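Nucleoside-diphosphate sugar epimerase (SulA family) (PDB 3OH8) probably acts as an NAD(P)-dependent epimerase on nucleoside-diphosphate sugars. Local coordinates at residues F143-R156 with H172-K186. Sequence-based numbering, arbitrary orientation.
Sequences FDGSPLTVAITGSR and HEVIQLVRKEPKPGK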
# COMPACT_ATOMS: atom_id res chain seq x y z
N PHE A 143 -14.11 -15.22 0.90
CA PHE A 143 -14.86 -15.31 -0.34
C PHE A 143 -14.37 -16.49 -1.18
O PHE A 143 -13.40 -17.16 -0.81
CB PHE A 143 -14.78 -13.99 -1.13
CG PHE A 143 -13.46 -13.79 -1.86
CD1 PHE A 143 -12.26 -13.73 -1.17
CD2 PHE A 143 -13.44 -13.67 -3.24
CE1 PHE A 143 -11.06 -13.55 -1.84
CE2 PHE A 143 -12.25 -13.49 -3.92
CZ PHE A 143 -11.05 -13.44 -3.22
N ASP A 144 -15.04 -16.74 -2.30
CA ASP A 144 -14.75 -17.94 -3.10
C ASP A 144 -13.37 -17.93 -3.77
O ASP A 144 -12.90 -18.96 -4.23
CB ASP A 144 -15.88 -18.24 -4.09
CG ASP A 144 -15.99 -17.19 -5.20
OD1 ASP A 144 -15.04 -16.41 -5.40
OD2 ASP A 144 -17.03 -17.17 -5.88
N GLY A 145 -12.72 -16.77 -3.80
CA GLY A 145 -11.35 -16.67 -4.31
C GLY A 145 -11.22 -16.52 -5.82
O GLY A 145 -10.11 -16.44 -6.35
N SER A 146 -12.35 -16.49 -6.52
CA SER A 146 -12.34 -16.21 -7.95
C SER A 146 -12.04 -14.74 -8.19
O SER A 146 -12.51 -13.87 -7.45
CB SER A 146 -13.68 -16.56 -8.60
OG SER A 146 -13.85 -17.96 -8.69
N PRO A 147 -11.27 -14.46 -9.25
CA PRO A 147 -10.90 -13.08 -9.59
C PRO A 147 -12.13 -12.22 -9.86
O PRO A 147 -13.08 -12.68 -10.50
CB PRO A 147 -10.08 -13.25 -10.87
CG PRO A 147 -9.57 -14.68 -10.81
CD PRO A 147 -10.69 -15.45 -10.18
N LEU A 148 -12.10 -10.99 -9.38
CA LEU A 148 -13.15 -10.03 -9.67
C LEU A 148 -12.60 -8.98 -10.60
O LEU A 148 -11.38 -8.83 -10.71
CB LEU A 148 -13.63 -9.35 -8.38
CG LEU A 148 -14.33 -10.27 -7.38
CD1 LEU A 148 -14.45 -9.58 -6.04
CD2 LEU A 148 -15.70 -10.69 -7.93
N THR A 149 -13.49 -8.26 -11.27
CA THR A 149 -13.09 -7.07 -12.01
C THR A 149 -13.57 -5.86 -11.22
O THR A 149 -14.76 -5.74 -10.90
CB THR A 149 -13.69 -7.05 -13.43
OG1 THR A 149 -13.30 -8.24 -14.12
CG2 THR A 149 -13.17 -5.83 -14.20
N VAL A 150 -12.64 -4.96 -10.95
CA VAL A 150 -12.87 -3.84 -10.05
C VAL A 150 -12.61 -2.54 -10.79
O VAL A 150 -11.49 -2.28 -11.23
CB VAL A 150 -11.91 -3.95 -8.83
CG1 VAL A 150 -12.21 -2.89 -7.81
CG2 VAL A 150 -11.99 -5.32 -8.19
N ALA A 151 -13.66 -1.73 -10.98
CA ALA A 151 -13.48 -0.40 -11.55
C ALA A 151 -13.03 0.51 -10.42
O ALA A 151 -13.57 0.45 -9.32
CB ALA A 151 -14.79 0.11 -12.16
N ILE A 152 -12.04 1.36 -10.69
CA ILE A 152 -11.49 2.24 -9.66
C ILE A 152 -11.28 3.66 -10.17
O ILE A 152 -10.64 3.86 -11.19
CB ILE A 152 -10.14 1.71 -9.15
CG1 ILE A 152 -10.27 0.26 -8.67
CG2 ILE A 152 -9.61 2.57 -8.02
CD1 ILE A 152 -9.02 -0.25 -7.93
N THR A 153 -11.83 4.65 -9.46
CA THR A 153 -11.47 6.04 -9.68
C THR A 153 -10.38 6.40 -8.69
O THR A 153 -10.27 5.78 -7.63
CB THR A 153 -12.66 7.03 -9.45
OG1 THR A 153 -12.98 7.08 -8.06
CG2 THR A 153 -13.91 6.61 -10.25
N GLY A 154 -9.59 7.41 -9.01
CA GLY A 154 -8.49 7.80 -8.15
C GLY A 154 -7.38 6.76 -8.18
O GLY A 154 -6.57 6.69 -7.25
N SER A 155 -7.32 5.97 -9.24
CA SER A 155 -6.36 4.85 -9.30
C SER A 155 -4.91 5.33 -9.43
O SER A 155 -3.97 4.56 -9.29
CB SER A 155 -6.70 3.91 -10.45
OG SER A 155 -6.46 4.54 -11.71
N ARG A 156 -4.73 6.61 -9.73
CA ARG A 156 -3.37 7.15 -9.87
C ARG A 156 -2.87 7.88 -8.63
O ARG A 156 -1.68 8.21 -8.54
CB ARG A 156 -3.30 8.07 -11.08
CG ARG A 156 -3.50 7.34 -12.38
CD ARG A 156 -3.62 8.30 -13.55
NE ARG A 156 -3.65 7.57 -14.81
CZ ARG A 156 -3.88 8.13 -16.00
NH1 ARG A 156 -4.11 9.43 -16.07
NH2 ARG A 156 -3.89 7.37 -17.09
N HIS A 172 -6.79 -10.22 -9.37
CA HIS A 172 -8.00 -9.54 -9.82
C HIS A 172 -7.72 -8.59 -10.96
O HIS A 172 -6.58 -8.19 -11.17
CB HIS A 172 -8.64 -8.77 -8.66
CG HIS A 172 -8.97 -9.63 -7.49
ND1 HIS A 172 -10.08 -10.45 -7.47
CD2 HIS A 172 -8.34 -9.81 -6.31
CE1 HIS A 172 -10.12 -11.10 -6.32
NE2 HIS A 172 -9.08 -10.72 -5.59
N GLU A 173 -8.76 -8.22 -11.70
CA GLU A 173 -8.60 -7.28 -12.80
C GLU A 173 -9.07 -5.90 -12.37
O GLU A 173 -10.11 -5.77 -11.73
CB GLU A 173 -9.41 -7.72 -14.02
CG GLU A 173 -9.00 -9.07 -14.58
CD GLU A 173 -7.62 -9.05 -15.21
OE1 GLU A 173 -7.34 -8.11 -15.99
OE2 GLU A 173 -6.83 -9.98 -14.94
N VAL A 174 -8.30 -4.88 -12.72
CA VAL A 174 -8.65 -3.51 -12.40
C VAL A 174 -8.98 -2.74 -13.68
O VAL A 174 -8.22 -2.78 -14.65
CB VAL A 174 -7.51 -2.78 -11.66
CG1 VAL A 174 -7.86 -1.31 -11.43
CG2 VAL A 174 -7.24 -3.46 -10.34
N ILE A 175 -10.14 -2.09 -13.71
CA ILE A 175 -10.43 -1.14 -14.76
C ILE A 175 -10.26 0.26 -14.19
O ILE A 175 -11.04 0.70 -13.36
CB ILE A 175 -11.86 -1.27 -15.29
CG1 ILE A 175 -12.11 -2.69 -15.80
CG2 ILE A 175 -12.09 -0.25 -16.40
CD1 ILE A 175 -13.58 -2.97 -16.13
N GLN A 176 -9.22 0.95 -14.64
CA GLN A 176 -8.92 2.27 -14.12
C GLN A 176 -9.78 3.32 -14.83
O GLN A 176 -9.76 3.42 -16.07
CB GLN A 176 -7.43 2.58 -14.27
CG GLN A 176 -6.54 1.69 -13.42
CD GLN A 176 -5.06 1.91 -13.67
OE1 GLN A 176 -4.36 1.00 -14.13
NE2 GLN A 176 -4.58 3.11 -13.38
N LEU A 177 -10.56 4.05 -14.04
CA LEU A 177 -11.37 5.15 -14.57
C LEU A 177 -10.60 6.43 -14.37
O LEU A 177 -10.46 6.90 -13.25
CB LEU A 177 -12.73 5.23 -13.84
CG LEU A 177 -13.43 3.87 -13.71
CD1 LEU A 177 -14.75 3.95 -12.91
CD2 LEU A 177 -13.65 3.23 -15.08
N VAL A 178 -10.07 6.99 -15.46
CA VAL A 178 -9.12 8.09 -15.33
C VAL A 178 -9.63 9.41 -15.90
O VAL A 178 -10.47 9.43 -16.82
CB VAL A 178 -7.75 7.74 -15.96
CG1 VAL A 178 -7.17 6.50 -15.28
CG2 VAL A 178 -7.90 7.50 -17.46
N ARG A 179 -9.13 10.50 -15.36
CA ARG A 179 -9.65 11.81 -15.75
C ARG A 179 -8.93 12.41 -16.95
O ARG A 179 -9.38 13.40 -17.51
CB ARG A 179 -9.68 12.75 -14.56
CG ARG A 179 -10.62 12.26 -13.47
CD ARG A 179 -10.69 13.22 -12.32
NE ARG A 179 -9.37 13.69 -11.93
CZ ARG A 179 -9.09 14.96 -11.64
NH1 ARG A 179 -10.05 15.87 -11.69
NH2 ARG A 179 -7.86 15.31 -11.30
N LYS A 180 -7.81 11.82 -17.34
CA LYS A 180 -7.09 12.30 -18.52
C LYS A 180 -6.08 11.26 -18.97
O LYS A 180 -5.77 10.32 -18.24
CB LYS A 180 -6.38 13.62 -18.22
CG LYS A 180 -5.26 13.51 -17.18
CD LYS A 180 -4.63 14.85 -16.87
CE LYS A 180 -3.52 14.72 -15.84
NZ LYS A 180 -2.69 15.97 -15.75
N GLU A 181 -5.59 11.42 -20.19
CA GLU A 181 -4.52 10.57 -20.70
C GLU A 181 -4.78 9.09 -20.41
O GLU A 181 -3.94 8.42 -19.81
CB GLU A 181 -3.19 11.00 -20.08
CG GLU A 181 -2.94 12.50 -20.27
CD GLU A 181 -1.68 12.99 -19.59
OE1 GLU A 181 -0.89 13.71 -20.24
OE2 GLU A 181 -1.47 12.66 -18.40
N PRO A 182 -5.95 8.58 -20.83
CA PRO A 182 -6.22 7.15 -20.60
C PRO A 182 -5.32 6.25 -21.44
O PRO A 182 -5.11 6.51 -22.63
CB PRO A 182 -7.67 7.00 -21.07
CG PRO A 182 -7.88 8.14 -22.04
CD PRO A 182 -7.10 9.27 -21.44
N LYS A 183 -4.79 5.20 -20.83
CA LYS A 183 -4.01 4.22 -21.57
C LYS A 183 -4.94 3.09 -22.03
O LYS A 183 -6.07 2.96 -21.55
CB LYS A 183 -2.88 3.69 -20.68
CG LYS A 183 -1.97 4.80 -20.18
CD LYS A 183 -0.90 4.27 -19.24
CE LYS A 183 -0.01 5.40 -18.73
NZ LYS A 183 1.10 4.89 -17.87
N PRO A 184 -4.48 2.26 -22.98
CA PRO A 184 -5.33 1.18 -23.48
C PRO A 184 -5.84 0.33 -22.32
O PRO A 184 -5.06 0.05 -21.41
CB PRO A 184 -4.38 0.36 -24.36
CG PRO A 184 -3.34 1.35 -24.80
CD PRO A 184 -3.19 2.34 -23.69
N GLY A 185 -7.11 -0.05 -22.34
CA GLY A 185 -7.69 -0.81 -21.24
C GLY A 185 -8.17 0.08 -20.10
O GLY A 185 -8.89 -0.39 -19.21
N LYS A 186 -7.76 1.35 -20.11
CA LYS A 186 -8.31 2.32 -19.15
C LYS A 186 -9.52 3.01 -19.76
O LYS A 186 -9.70 3.00 -20.98
CB LYS A 186 -7.26 3.38 -18.77
CG LYS A 186 -5.99 2.81 -18.14
CD LYS A 186 -5.07 3.95 -17.65
CE LYS A 186 -4.07 3.33 -16.67
NZ LYS A 186 -3.13 4.33 -16.02
O HOH W 1 -9.85 9.26 -11.11
O HOH W 2 -8.32 6.44 -11.85
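Arg156 reaches across to the loop that follows strand 173-178, and its guanidinium grips two consecutive carbonyls there. NH1 gives a hydrogen bond to Lys180 O (2.9 Å), tilted from the guanidinium plane, while NH2 meets Glu181 O in that plane at 2.9 Å, along a straighter N-H path (165°). The side chain runs extended from CG to NE (chi2 172°, chi3 173°), carrying the head that far; Val178 CG1 lies over one guanidinium face, and Lys186 NZ sits at the edge, 3.3 Å from NH2, like charges close together. At the other end, His172 turns its ring edge to the loop leading into strand 149-153: Leu148 N donates to ND1 within the ring plane (2.8 Å), with Phe143 CZ also at the edge. Between these ends the strands run parallel, joined by five backbone hydrogen bonds, from Glu173 N–Leu148 O to Leu177 N–Ile152 O. Thr149 CG2 presses on Ile175 CD1 at 3.5 Å on one face, with Ala151 and Leu177 further along; on the other, packed against helix 158-169, Ile152 CD1 meets Val174 CG1. Two waters link Leu177 O to Gly154 N and Ser155 N. This is a right-handed beta-alpha-beta crossover, the opening unit of the epimerase/dehydratase Rossmann fold.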